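PDB 7ML9: insecticidal protein from Brevibacillus laterosporus, which is active against the western corn rootworm, probably by forming beta-barrel pores in membranes, as a member of the epsilon-toxin/MTX2 family of aerolysin-like toxins. Local coordinates for residues Leu107-Asn112 and Phe130-Thr135; Ala206-Gly211 and Thr281-Lys286; Tyr220-Gly225 and Gln261-Asp266. One frame throughout, in Å; residues are numbered along the deposited sequence.

Contact 1: residues Leu107-Asn112 and Phe130-Thr135; sequences LYAGKN and FNYTYT. With EDO (1,2-ethanediol), chain I.
The Y132 ring lies across L107, Y108 and A109. Its CG is anti to the backbone N (chi1 -156°), which sends the ring toward that strand. Y108 O sits at the edge in the ring plane, 3.5 Å from Y132 CE2. A109 CB also meets the edge, at 4.0 Å from Y132 CD2. L107 crosses the tyrosine at about a right angle, with L107 CB 3.9 Å from Y132 CZ. Its CD1 branch goes further and reaches the edge of the Y134 ring, 3.9 Å from Y134 CE1. The hydroxyl of Y134 is hydrogen-bonded to N278.

F130 works at the other end. K111 N lies at the edge of its ring, 3.7 Å from F130 CE2. The N112 side chain slides past this ring in the opposite direction, with its amide plane 37° from the ring plane. A water bridges the segments, donating to A109 O at a doubtfully short 2.5 Å and accepting from N131 N at 3.1 Å. K111 heads away from the other segment, and its NZ donates to O1 of an ethanediol, probably from the crystallisation liquor.

No direct hydrogen bond joins the segments and their axes stay 6.5 Å apart, so they are not paired here. Both lie on long strands of the elongated, strand-rich body of an aerolysin-like protein. Strand 201-229 is hydrogen-bonded to 107-112 through V204, A206 and L208, and F130 and Y132 pack on its A206 and L208. Strand 266-289 adds F283 against A109 and L285 against F130.

Contact 2: residues Ala206-Gly211 and Thr281-Lys286; sequences AYLNTG and TDFILK
Y207 packs against I284 in an antiparallel hydrogen-bonded pair. Y207 N donates to I284 O and I284 N donates to Y207 O, both at 3.0 Å. On the same face of the sheet, Y207 CB touches I284 CG2 at 3.7 Å, and I284 O lies at the edge of the Y207 ring.

N209 adds a side-chain bond to the ladder. Its amide lies beside the D282 carboxylate, both pointing the same way, with their planes 40° apart. N209 ND2 donates to D282 OD1 at 3.0 Å, close to straight at 164°. The other carboxylate oxygen, D282 OD2, forms a salt bridge with K309, so the aspartate also ties in strand 303-323.

These are two long neighbouring strands of the elongated, strand-rich body seen in aerolysin-like pore-forming proteins. The opposite face, with A206, L208, F283 and L285, is buried and apolar. There L208 CD1 makes a CH-pi contact over one face of the F283 ring, 4.2 Å from its centroid.

T281 grips the far end. T281 N donates to N209 O at 2.8 Å, nearly straight. Its OG1 sits between the backbone N and the carbonyl carbon (chi1 50°) and gives the same oxygen a second, weak bond.

Contact 3: residues Tyr220-Gly225 and Gln261-Asp266; sequences YANVGG and QPSGRD
N222 and D266 meet with their side chains at about a right angle. The amide and carboxylate planes are 66° apart. N222 has CG anti to its backbone N (chi1 -180°), and this extended form carries the amide across to the turn. N222 OD1 then rests 3.3 Å from D266 CB, while the same oxygen accepts a hydrogen bond from N89. N222 ND2 faces the serine side of the turn and donates to a water at 3.1 Å.

D266 has CG beside the backbone N (chi1 -50°), which leaves its methylene against the neighbouring strand and its carboxylate near G224. D266 CB is 3.2 Å from V223 O. D266 OD1 lies 3.4 Å from G224 CA. G224, with no side chain, lets the carboxylate come this close to the strand.

S263 to D266 form a type II' beta turn. It is closed by S263 N to D266 O at 2.9 Å and D266 N to S263 O at 3.0 Å. The turn joins strands 260-263 and 266-289 into a beta hairpin. G264 takes the positive phi at its second position. P262, just before the turn, packs on helix 242-252.

No direct hydrogen bond crosses between the segments. One water lies within bonding distance of N222 ND2, S263 O and D266 OD2. A second accepts from G225 N and lies near R265 O and D266 OD1. The contact is thus polar and water-mediated. Both carboxylate oxygens of D266 have water close by, and N89 gives OD1 a further, weak bond, which would be consistent with a charged aspartate.

Overall arrangement
Contacts 1 and 2 are neighbours, with centres about 8 Å apart, and they touch through backbone bonds between 107-112 and 206-211. Contact 3 lies on the other side of the chain's centre, about 48 Å from contact 2 between centres. Strand 201-229 nevertheless serves both contacts 2 and 3, and all three reach one sheet. Contacts 2 and 3 are both partly buried, and contact 1 lies at the surface. Contact 2 is a true strand ladder with a buried apolar face. Contact 1 joins strands that are not paired, mainly by aromatic edges. Contact 3 relies on waters and polar side chains at a hairpin turn. Along the chain it is nested within the loop closed by contact 2.

Contact 1: residues Leu107-Asn112 and Phe130-Thr135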
ATOM      1  N   LEU A 107      25.685  -9.656   5.733  1.00 26.29           N
ATOM      2  CA  LEU A 107      26.592  -8.547   6.004  1.00 24.80           C
ATOM      3  C   LEU A 107      27.529  -8.952   7.139  1.00 17.05           C
ATOM      4  O   LEU A 107      27.071  -9.276   8.233  1.00 20.15           O
ATOM      5  CB  LEU A 107      25.807  -7.276   6.365  1.00 22.13           C
ATOM      6  CG  LEU A 107      24.881  -6.749   5.249  1.00 20.01           C
ATOM      7  CD1 LEU A 107      23.924  -5.652   5.750  1.00 22.66           C
ATOM      8  CD2 LEU A 107      25.681  -6.276   4.055  1.00 25.94           C
ATOM      9  N   TYR A 108      28.825  -8.943   6.865  1.00 22.21           N
ATOM     10  CA  TYR A 108      29.822  -9.262   7.891  1.00 21.71           C
ATOM     11  C   TYR A 108      29.769  -8.252   9.040  1.00 20.04           C
ATOM     12  O   TYR A 108      29.861  -7.045   8.815  1.00 23.07           O
ATOM     13  CB  TYR A 108      31.206  -9.282   7.249  1.00 21.46           C
ATOM     14  CG  TYR A 108      32.322  -9.527   8.238  1.00 21.39           C
ATOM     15  CD1 TYR A 108      32.368 -10.704   8.979  1.00 19.98           C
ATOM     16  CD2 TYR A 108      33.304  -8.573   8.449  1.00 27.02           C
ATOM     17  CE1 TYR A 108      33.387 -10.928   9.891  1.00 23.04           C
ATOM     18  CE2 TYR A 108      34.325  -8.784   9.362  1.00 29.09           C
ATOM     19  CZ  TYR A 108      34.361  -9.972  10.073  1.00 21.76           C
ATOM     20  OH  TYR A 108      35.377 -10.184  10.977  1.00 23.34           O
ATOM     21  N   ALA A 109      29.602  -8.750  10.271  1.00 20.57           N
ATOM     22  CA  ALA A 109      29.445  -7.921  11.457  1.00 18.83           C
ATOM     23  C   ALA A 109      30.670  -7.896  12.376  1.00 23.28           C
ATOM     24  O   ALA A 109      30.725  -7.048  13.278  1.00 21.23           O
ATOM     25  CB  ALA A 109      28.235  -8.388  12.276  1.00 15.98           C
ATOM     26  N   GLY A 110      31.631  -8.804  12.210  1.00 18.68           N
ATOM     27  CA  GLY A 110      32.824  -8.787  13.041  1.00 19.67           C
ATOM     28  C   GLY A 110      33.216 -10.191  13.462  1.00 23.23           C
ATOM     29  O   GLY A 110      32.623 -11.185  13.035  1.00 17.90           O
ATOM     30  N   LYS A 111      34.232 -10.282  14.317  1.00 18.21           N
ATOM     31  CA  LYS A 111      34.706 -11.606  14.734  1.00 20.78           C
ATOM     32  C   LYS A 111      35.397 -11.521  16.084  1.00 21.39           C
ATOM     33  O   LYS A 111      35.801 -10.444  16.520  1.00 20.37           O
ATOM     34  CB  LYS A 111      35.656 -12.201  13.702  1.00 22.66           C
ATOM     35  CG  LYS A 111      36.984 -11.466  13.514  1.00 26.13           C
ATOM     36  CD  LYS A 111      37.687 -12.016  12.275  1.00 31.65           C
ATOM     37  CE  LYS A 111      39.101 -11.460  12.078  1.00 41.61           C
ATOM     38  NZ  LYS A 111      39.664 -10.826  13.308  1.00 45.04           N
ATOM     39  N   ASN A 112      35.555 -12.679  16.728  1.00 22.39           N
ATOM     40  CA  ASN A 112      36.349 -12.741  17.951  1.00 24.78           C
ATOM     41  C   ASN A 112      36.895 -14.156  18.101  1.00 25.59           C
ATOM     42  O   ASN A 112      36.456 -15.086  17.418  1.00 21.80           O
ATOM     43  CB  ASN A 112      35.542 -12.338  19.189  1.00 21.37           C
ATOM     44  CG  ASN A 112      35.455 -10.807  19.382  1.00 33.54           C
ATOM     45  OD1 ASN A 112      34.355 -10.244  19.390  1.00 30.33           O
ATOM     46  ND2 ASN A 112      36.605 -10.141  19.562  1.00 28.41           N
ATOM     47  N   PHE A 130      27.590  -9.521  19.188  1.00 21.68           N
ATOM     48  CA  PHE A 130      27.919  -8.816  17.967  1.00 19.14           C
ATOM     49  C   PHE A 130      26.821  -7.790  17.705  1.00 21.74           C
ATOM     50  O   PHE A 130      25.760  -7.819  18.336  1.00 22.32           O
ATOM     51  CB  PHE A 130      28.091  -9.783  16.800  1.00 22.45           C
ATOM     52  CG  PHE A 130      29.258 -10.745  16.973  1.00 20.74           C
ATOM     53  CD1 PHE A 130      29.078 -11.964  17.602  1.00 23.39           C
ATOM     54  CD2 PHE A 130      30.519 -10.417  16.488  1.00 26.62           C
ATOM     55  CE1 PHE A 130      30.137 -12.849  17.756  1.00 24.92           C
ATOM     56  CE2 PHE A 130      31.601 -11.298  16.638  1.00 25.63           C
ATOM     57  CZ  PHE A 130      31.401 -12.511  17.275  1.00 25.00           C
ATOM     58  N   ASN A 131      27.103  -6.856  16.800  1.00 22.51           N
ATOM     59  CA  ASN A 131      26.184  -5.751  16.551  0.54 24.65           C
ATOM     60  C   ASN A 131      26.299  -5.305  15.104  1.00 20.54           C
ATOM     61  O   ASN A 131      27.264  -5.625  14.402  1.00 21.29           O
ATOM     62  CB  ASN A 131      26.455  -4.564  17.485  0.54 24.76           C
ATOM     63  CG  ASN A 131      27.670  -3.749  17.057  0.54 26.80           C
ATOM     64  OD1 ASN A 131      27.597  -2.908  16.147  0.54 25.11           O
ATOM     65  ND2 ASN A 131      28.799  -3.989  17.725  0.54 28.67           N
ATOM     66  N   TYR A 132      25.302  -4.541  14.660  1.00 20.22           N
ATOM     67  CA  TYR A 132      25.343  -3.963  13.326  1.00 17.72           C
ATOM     68  C   TYR A 132      24.454  -2.732  13.360  1.00 19.84           C
ATOM     69  O   TYR A 132      23.402  -2.751  13.997  1.00 17.90           O
ATOM     70  CB  TYR A 132      24.876  -4.949  12.240  1.00 19.10           C
ATOM     71  CG  TYR A 132      25.428  -4.641  10.873  1.00 22.07           C
ATOM     72  CD1 TYR A 132      24.770  -3.767  10.013  1.00 19.78           C
ATOM     73  CD2 TYR A 132      26.622  -5.210  10.439  1.00 17.85           C
ATOM     74  CE1 TYR A 132      25.293  -3.467   8.763  1.00 17.97           C
ATOM     75  CE2 TYR A 132      27.141  -4.915   9.193  1.00 17.40           C
ATOM     76  CZ  TYR A 132      26.466  -4.049   8.360  1.00 18.12           C
ATOM     77  OH  TYR A 132      26.987  -3.755   7.133  1.00 18.95           O
ATOM     78  N   THR A 133      24.901  -1.662  12.718  1.00 16.72           N
ATOM     79  CA  THR A 133      24.116  -0.435  12.630  1.00 17.76           C
ATOM     80  C   THR A 133      23.472  -0.416  11.253  1.00 16.87           C
ATOM     81  O   THR A 133      24.159  -0.325  10.233  1.00 20.87           O
ATOM     82  CB  THR A 133      24.978   0.798  12.872  1.00 26.22           C
ATOM     83  OG1 THR A 133      25.452   0.754  14.226  1.00 19.51           O
ATOM     84  CG2 THR A 133      24.143   2.082  12.662  1.00 17.63           C
ATOM     85  N   TYR A 134      22.156  -0.528  11.234  1.00 22.54           N
ATOM     86  CA  TYR A 134      21.432  -0.820  10.010  1.00 23.65           C
ATOM     87  C   TYR A 134      20.363   0.240   9.784  1.00 17.83           C
ATOM     88  O   TYR A 134      19.728   0.697  10.736  1.00 21.82           O
ATOM     89  CB  TYR A 134      20.786  -2.204  10.104  1.00 22.07           C
ATOM     90  CG  TYR A 134      20.256  -2.723   8.795  1.00 21.82           C
ATOM     91  CD1 TYR A 134      21.109  -3.266   7.845  1.00 22.40           C
ATOM     92  CD2 TYR A 134      18.892  -2.659   8.500  1.00 27.31           C
ATOM     93  CE1 TYR A 134      20.628  -3.751   6.631  1.00 30.44           C
ATOM     94  CE2 TYR A 134      18.402  -3.135   7.299  1.00 27.38           C
ATOM     95  CZ  TYR A 134      19.270  -3.674   6.360  1.00 29.18           C
ATOM     96  OH  TYR A 134      18.780  -4.153   5.155  1.00 27.06           O
ATOM     97  N   THR A 135      20.157   0.608   8.527  1.00 23.09           N
ATOM     98  CA  THR A 135      19.087   1.534   8.156  1.00 26.86           C
ATOM     99  C   THR A 135      17.934   0.739   7.556  1.00 18.93           C
ATOM    100  O   THR A 135      18.011   0.289   6.411  1.00 21.88           O
ATOM    101  CB  THR A 135      19.591   2.586   7.180  1.00 26.82           C
ATOM    102  OG1 THR A 135      20.652   3.333   7.789  1.00 25.84           O
ATOM    103  CG2 THR A 135      18.440   3.538   6.785  1.00 30.71           C
TER
HETATM  104  C1  EDO I 408      41.378 -13.997  14.360  1.00 47.48           C
HETATM  105  O1  EDO I 408      40.411 -13.021  14.767  1.00 53.27           O
HETATM  106  C2  EDO I 408      41.901 -13.672  12.971  1.00 54.40           C
HETATM  107  O2  EDO I 408      41.802 -14.855  12.173  1.00 61.67           O
HETATM  108  O   HOH W   1      29.978  -6.728  15.624  1.00 23.03           O

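Contact 2: residues Ala206-Gly211 and Thr281-Lys286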
ATOM      1  N   ALA A 206      30.646 -13.350  12.635  1.00 23.49           N
ATOM      2  CA  ALA A 206      29.228 -13.008  12.714  1.00 20.11           C
ATOM      3  C   ALA A 206      28.790 -12.308  11.435  1.00 20.82           C
ATOM      4  O   ALA A 206      29.521 -11.467  10.888  1.00 19.77           O
ATOM      5  CB  ALA A 206      28.921 -12.109  13.923  1.00 19.40           C
ATOM      6  N   TYR A 207      27.597 -12.671  10.960  1.00 22.72           N
ATOM      7  CA  TYR A 207      27.000 -12.075   9.775  1.00 21.40           C
ATOM      8  C   TYR A 207      25.558 -11.706  10.073  1.00 22.65           C
ATOM      9  O   TYR A 207      24.834 -12.472  10.716  1.00 23.60           O
ATOM     10  CB  TYR A 207      27.044 -13.026   8.579  1.00 22.18           C
ATOM     11  CG  TYR A 207      28.433 -13.409   8.155  1.00 21.96           C
ATOM     12  CD1 TYR A 207      29.117 -14.430   8.806  1.00 23.65           C
ATOM     13  CD2 TYR A 207      29.059 -12.760   7.108  1.00 18.21           C
ATOM     14  CE1 TYR A 207      30.396 -14.788   8.418  1.00 26.86           C
ATOM     15  CE2 TYR A 207      30.338 -13.118   6.708  1.00 30.92           C
ATOM     16  CZ  TYR A 207      30.998 -14.135   7.374  1.00 27.92           C
ATOM     17  OH  TYR A 207      32.271 -14.496   6.999  1.00 33.59           O
ATOM     18  N   LEU A 208      25.149 -10.517   9.626  1.00 21.35           N
ATOM     19  CA  LEU A 208      23.753 -10.110   9.726  1.00 20.85           C
ATOM     20  C   LEU A 208      23.032 -10.566   8.460  1.00 16.80           C
ATOM     21  O   LEU A 208      23.454 -10.234   7.346  1.00 18.86           O
ATOM     22  CB  LEU A 208      23.628  -8.595   9.895  1.00 20.89           C
ATOM     23  CG  LEU A 208      22.197  -8.037   9.883  1.00 21.89           C
ATOM     24  CD1 LEU A 208      21.428  -8.457  11.124  1.00 20.62           C
ATOM     25  CD2 LEU A 208      22.236  -6.517   9.765  1.00 25.06           C
ATOM     26  N   ASN A 209      21.961 -11.327   8.628  1.00 21.00           N
ATOM     27  CA  ASN A 209      21.114 -11.671   7.494  1.00 27.40           C
ATOM     28  C   ASN A 209      20.066 -10.575   7.326  1.00 20.51           C
ATOM     29  O   ASN A 209      19.575 -10.021   8.316  1.00 20.53           O
ATOM     30  CB  ASN A 209      20.432 -13.026   7.708  1.00 25.65           C
ATOM     31  CG  ASN A 209      21.346 -14.208   7.378  1.00 27.34           C
ATOM     32  OD1 ASN A 209      22.134 -14.177   6.421  1.00 25.95           O
ATOM     33  ND2 ASN A 209      21.221 -15.261   8.162  1.00 26.92           N
ATOM     34  N   THR A 210      19.729 -10.271   6.076  1.00 25.84           N
ATOM     35  CA  THR A 210      18.767  -9.218   5.768  1.00 26.03           C
ATOM     36  C   THR A 210      17.605  -9.777   4.946  1.00 32.41           C
ATOM     37  O   THR A 210      17.705 -10.839   4.313  1.00 24.24           O
ATOM     38  CB  THR A 210      19.433  -8.061   5.001  1.00 24.70           C
ATOM     39  OG1 THR A 210      19.891  -8.527   3.731  1.00 32.51           O
ATOM     40  CG2 THR A 210      20.642  -7.483   5.776  1.00 27.32           C
ATOM     41  N   GLY A 211      16.495  -9.035   4.947  1.00 24.94           N
ATOM     42  CA  GLY A 211      15.366  -9.376   4.108  1.00 26.76           C
ATOM     43  C   GLY A 211      14.707  -8.127   3.554  1.00 32.31           C
ATOM     44  O   GLY A 211      14.893  -7.010   4.055  1.00 20.83           O
ATOM     45  N   THR A 281      17.111  -9.682   9.591  1.00 26.43           N
ATOM     46  CA  THR A 281      16.314 -10.833  10.005  1.00 29.57           C
ATOM     47  C   THR A 281      16.896 -11.566  11.207  1.00 29.65           C
ATOM     48  O   THR A 281      16.196 -11.761  12.212  1.00 29.42           O
ATOM     49  CB  THR A 281      16.134 -11.793   8.815  1.00 29.22           C
ATOM     50  OG1 THR A 281      17.396 -12.076   8.200  1.00 28.78           O
ATOM     51  CG2 THR A 281      15.230 -11.139   7.758  1.00 31.63           C
ATOM     52  N   ASP A 282      18.167 -11.965  11.148  1.00 27.81           N
ATOM     53  CA  ASP A 282      18.814 -12.606  12.287  1.00 29.38           C
ATOM     54  C   ASP A 282      20.320 -12.585  12.047  1.00 26.78           C
ATOM     55  O   ASP A 282      20.795 -12.086  11.025  1.00 22.09           O
ATOM     56  CB  ASP A 282      18.276 -14.032  12.512  1.00 28.81           C
ATOM     57  CG  ASP A 282      18.646 -15.016  11.388  1.00 34.57           C
ATOM     58  OD1 ASP A 282      19.393 -14.685  10.435  1.00 36.98           O
ATOM     59  OD2 ASP A 282      18.171 -16.169  11.472  1.00 49.48           O
ATOM     60  N   PHE A 283      21.070 -13.128  13.006  1.00 27.55           N
ATOM     61  CA  PHE A 283      22.505 -13.337  12.849  1.00 28.48           C
ATOM     62  C   PHE A 283      22.786 -14.819  12.610  1.00 22.19           C
ATOM     63  O   PHE A 283      22.120 -15.688  13.180  1.00 28.99           O
ATOM     64  CB  PHE A 283      23.287 -12.880  14.088  1.00 24.18           C
ATOM     65  CG  PHE A 283      23.421 -11.384  14.225  1.00 27.78           C
ATOM     66  CD1 PHE A 283      24.424 -10.698  13.556  1.00 22.58           C
ATOM     67  CD2 PHE A 283      22.540 -10.667  15.029  1.00 24.83           C
ATOM     68  CE1 PHE A 283      24.556  -9.306  13.696  1.00 21.79           C
ATOM     69  CE2 PHE A 283      22.664  -9.285  15.172  1.00 24.65           C
ATOM     70  CZ  PHE A 283      23.670  -8.613  14.512  1.00 22.65           C
ATOM     71  N   ILE A 284      23.770 -15.095  11.762  1.00 25.59           N
ATOM     72  CA  ILE A 284      24.399 -16.408  11.689  1.00 27.90           C
ATOM     73  C   ILE A 284      25.829 -16.285  12.207  1.00 25.61           C
ATOM     74  O   ILE A 284      26.586 -15.414  11.756  1.00 25.13           O
ATOM     75  CB  ILE A 284      24.356 -16.979  10.261  1.00 30.26           C
ATOM     76  CG1 ILE A 284      25.062 -18.342  10.198  1.00 36.26           C
ATOM     77  CG2 ILE A 284      24.938 -16.003   9.263  1.00 33.32           C
ATOM     78  CD1 ILE A 284      24.448 -19.293   9.171  1.00 45.34           C
ATOM     79  N   LEU A 285      26.184 -17.138  13.173  1.00 23.99           N
ATOM     80  CA  LEU A 285      27.549 -17.253  13.675  1.00 22.37           C
ATOM     81  C   LEU A 285      28.215 -18.470  13.050  1.00 26.27           C
ATOM     82  O   LEU A 285      27.651 -19.567  13.065  1.00 33.98           O
ATOM     83  CB  LEU A 285      27.577 -17.373  15.196  1.00 21.08           C
ATOM     84  CG  LEU A 285      26.938 -16.258  16.010  1.00 27.55           C
ATOM     85  CD1 LEU A 285      27.269 -16.414  17.489  1.00 25.43           C
ATOM     86  CD2 LEU A 285      27.406 -14.924  15.485  1.00 24.96           C
ATOM     87  N   LYS A 286      29.394 -18.265  12.488  1.00 24.24           N
ATOM     88  CA  LYS A 286      30.189 -19.307  11.859  1.00 25.10           C
ATOM     89  C   LYS A 286      31.410 -19.561  12.739  1.00 32.47           C
ATOM     90  O   LYS A 286      32.175 -18.632  13.028  1.00 29.23           O
ATOM     91  CB  LYS A 286      30.577 -18.857  10.456  1.00 25.45           C
ATOM     92  CG  LYS A 286      31.513 -19.728   9.668  1.00 38.07           C
ATOM     93  CD  LYS A 286      32.052 -18.906   8.502  1.00 41.51           C
ATOM     94  CE  LYS A 286      31.918 -19.613   7.171  1.00 49.22           C
ATOM     95  NZ  LYS A 286      33.226 -19.663   6.455  1.00 56.96           N
TER

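Contact 3: residues Tyr220-Gly225 and Gln261-Asp266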
ATOM      1  N   TYR A 220      -8.905   3.117  -0.543  1.00 18.47           N
ATOM      2  CA  TYR A 220     -10.367   3.200  -0.599  1.00 19.44           C
ATOM      3  C   TYR A 220     -10.821   4.524  -0.013  1.00 24.49           C
ATOM      4  O   TYR A 220     -10.282   4.987   0.995  1.00 18.52           O
ATOM      5  CB  TYR A 220     -11.058   2.067   0.191  1.00 21.01           C
ATOM      6  CG  TYR A 220     -10.831   0.676  -0.340  1.00 25.05           C
ATOM      7  CD1 TYR A 220     -11.450   0.243  -1.500  1.00 20.58           C
ATOM      8  CD2 TYR A 220      -9.995  -0.218   0.327  1.00 27.13           C
ATOM      9  CE1 TYR A 220     -11.258  -1.037  -1.986  1.00 24.66           C
ATOM     10  CE2 TYR A 220      -9.793  -1.499  -0.154  1.00 25.01           C
ATOM     11  CZ  TYR A 220     -10.427  -1.905  -1.307  1.00 29.62           C
ATOM     12  OH  TYR A 220     -10.221  -3.175  -1.795  1.00 31.92           O
ATOM     13  N   ALA A 221     -11.822   5.136  -0.628  1.00 20.09           N
ATOM     14  CA  ALA A 221     -12.484   6.268  -0.002  1.00 16.12           C
ATOM     15  C   ALA A 221     -13.985   6.057  -0.118  1.00 22.74           C
ATOM     16  O   ALA A 221     -14.477   5.640  -1.174  1.00 19.88           O
ATOM     17  CB  ALA A 221     -12.052   7.590  -0.651  1.00 21.91           C
ATOM     18  N   ASN A 222     -14.699   6.308   0.970  1.00 19.35           N
ATOM     19  CA  ASN A 222     -16.154   6.285   0.987  1.00 19.13           C
ATOM     20  C   ASN A 222     -16.612   7.729   0.849  1.00 19.99           C
ATOM     21  O   ASN A 222     -16.257   8.573   1.683  1.00 21.32           O
ATOM     22  CB  ASN A 222     -16.665   5.652   2.282  1.00 18.68           C
ATOM     23  CG  ASN A 222     -18.186   5.595   2.363  1.00 23.84           C
ATOM     24  OD1 ASN A 222     -18.876   6.609   2.244  1.00 23.49           O
ATOM     25  ND2 ASN A 222     -18.710   4.401   2.598  1.00 24.94           N
ATOM     26  N   VAL A 223     -17.366   8.026  -0.215  1.00 19.65           N
ATOM     27  CA  VAL A 223     -17.774   9.398  -0.497  1.00 16.82           C
ATOM     28  C   VAL A 223     -19.291   9.467  -0.641  1.00 18.17           C
ATOM     29  O   VAL A 223     -19.936   8.526  -1.115  1.00 17.58           O
ATOM     30  CB  VAL A 223     -17.082   9.977  -1.756  1.00 17.78           C
ATOM     31  CG1 VAL A 223     -15.565   9.787  -1.686  1.00 20.57           C
ATOM     32  CG2 VAL A 223     -17.607   9.335  -2.999  1.00 18.56           C
ATOM     33  N   GLY A 224     -19.855  10.603  -0.227  1.00 15.13           N
ATOM     34  CA  GLY A 224     -21.284  10.828  -0.271  1.00 20.00           C
ATOM     35  C   GLY A 224     -21.626  11.940  -1.251  1.00 17.99           C
ATOM     36  O   GLY A 224     -20.758  12.667  -1.730  1.00 16.27           O
ATOM     37  N   GLY A 225     -22.909  12.033  -1.585  1.00 16.58           N
ATOM     38  CA  GLY A 225     -23.332  13.057  -2.525  1.00 17.23           C
ATOM     39  C   GLY A 225     -24.693  12.761  -3.114  1.00 17.48           C
ATOM     40  O   GLY A 225     -25.246  11.668  -2.957  1.00 16.30           O
ATOM     41  N   GLN A 261     -17.993   1.331  -6.252  1.00 15.85           N
ATOM     42  CA  GLN A 261     -18.867   0.324  -5.706  1.00 17.90           C
ATOM     43  C   GLN A 261     -19.916   1.030  -4.857  1.00 18.53           C
ATOM     44  O   GLN A 261     -19.557   1.888  -4.034  1.00 18.01           O
ATOM     45  CB  GLN A 261     -18.039  -0.641  -4.851  1.00 22.17           C
ATOM     46  CG  GLN A 261     -18.743  -1.836  -4.299  1.00 33.61           C
ATOM     47  CD  GLN A 261     -17.753  -2.688  -3.502  1.00 40.27           C
ATOM     48  OE1 GLN A 261     -16.843  -3.288  -4.071  1.00 40.22           O
ATOM     49  NE2 GLN A 261     -17.912  -2.714  -2.193  1.00 33.80           N
ATOM     50  N   PRO A 262     -21.200   0.700  -5.004  1.00 17.54           N
ATOM     51  CA  PRO A 262     -22.207   1.320  -4.137  1.00 18.78           C
ATOM     52  C   PRO A 262     -22.090   0.829  -2.704  1.00 22.95           C
ATOM     53  O   PRO A 262     -21.696  -0.309  -2.435  1.00 23.05           O
ATOM     54  CB  PRO A 262     -23.544   0.896  -4.762  1.00 21.67           C
ATOM     55  CG  PRO A 262     -23.238  -0.310  -5.571  1.00 24.74           C
ATOM     56  CD  PRO A 262     -21.794  -0.189  -6.018  1.00 19.76           C
ATOM     57  N   SER A 263     -22.456   1.707  -1.776  1.00 17.06           N
ATOM     58  CA  SER A 263     -22.444   1.355  -0.358  1.00 23.24           C
ATOM     59  C   SER A 263     -23.597   2.125   0.284  1.00 21.85           C
ATOM     60  O   SER A 263     -23.410   3.187   0.887  1.00 20.71           O
ATOM     61  CB  SER A 263     -21.100   1.678   0.298  1.00 24.66           C
ATOM     62  OG  SER A 263     -21.133   1.412   1.690  1.00 26.33           O
ATOM     63  N   GLY A 264     -24.807   1.580   0.134  1.00 24.46           N
ATOM     64  CA  GLY A 264     -25.990   2.299   0.580  1.00 23.27           C
ATOM     65  C   GLY A 264     -26.145   3.581  -0.230  1.00 19.62           C
ATOM     66  O   GLY A 264     -26.092   3.569  -1.465  1.00 20.55           O
ATOM     67  N   ARG A 265     -26.308   4.709   0.465  1.00 18.98           N
ATOM     68  CA  ARG A 265     -26.400   6.008  -0.208  1.00 17.28           C
ATOM     69  C   ARG A 265     -25.054   6.529  -0.707  1.00 20.93           C
ATOM     70  O   ARG A 265     -25.037   7.473  -1.505  1.00 19.06           O
ATOM     71  CB  ARG A 265     -27.015   7.050   0.736  1.00 21.37           C
ATOM     72  CG  ARG A 265     -28.419   6.708   1.242  1.00 25.49           C
ATOM     73  CD  ARG A 265     -28.906   7.740   2.273  1.00 28.86           C
ATOM     74  NE  ARG A 265     -28.831   9.107   1.750  1.00 29.19           N
ATOM     75  CZ  ARG A 265     -29.789   9.685   1.031  1.00 35.21           C
ATOM     76  NH1 ARG A 265     -30.903   9.017   0.759  1.00 36.12           N
ATOM     77  NH2 ARG A 265     -29.635  10.929   0.586  1.00 30.11           N
ATOM     78  N   ASP A 266     -23.936   5.946  -0.269  1.00 19.45           N
ATOM     79  CA  ASP A 266     -22.607   6.412  -0.634  1.00 18.89           C
ATOM     80  C   ASP A 266     -22.022   5.514  -1.722  1.00 18.15           C
ATOM     81  O   ASP A 266     -22.631   4.528  -2.155  1.00 17.89           O
ATOM     82  CB  ASP A 266     -21.680   6.432   0.596  1.00 19.55           C
ATOM     83  CG  ASP A 266     -22.298   7.154   1.790  1.00 28.44           C
ATOM     84  OD1 ASP A 266     -22.596   8.372   1.676  1.00 27.46           O
ATOM     85  OD2 ASP A 266     -22.496   6.499   2.843  1.00 30.51           O
TER
HETATM   86  O   HOH W   2     -21.728   4.043   3.330  1.00 30.12           O
HETATM   87  O   HOH W   3     -24.471   9.777  -0.251  1.00 21.72           O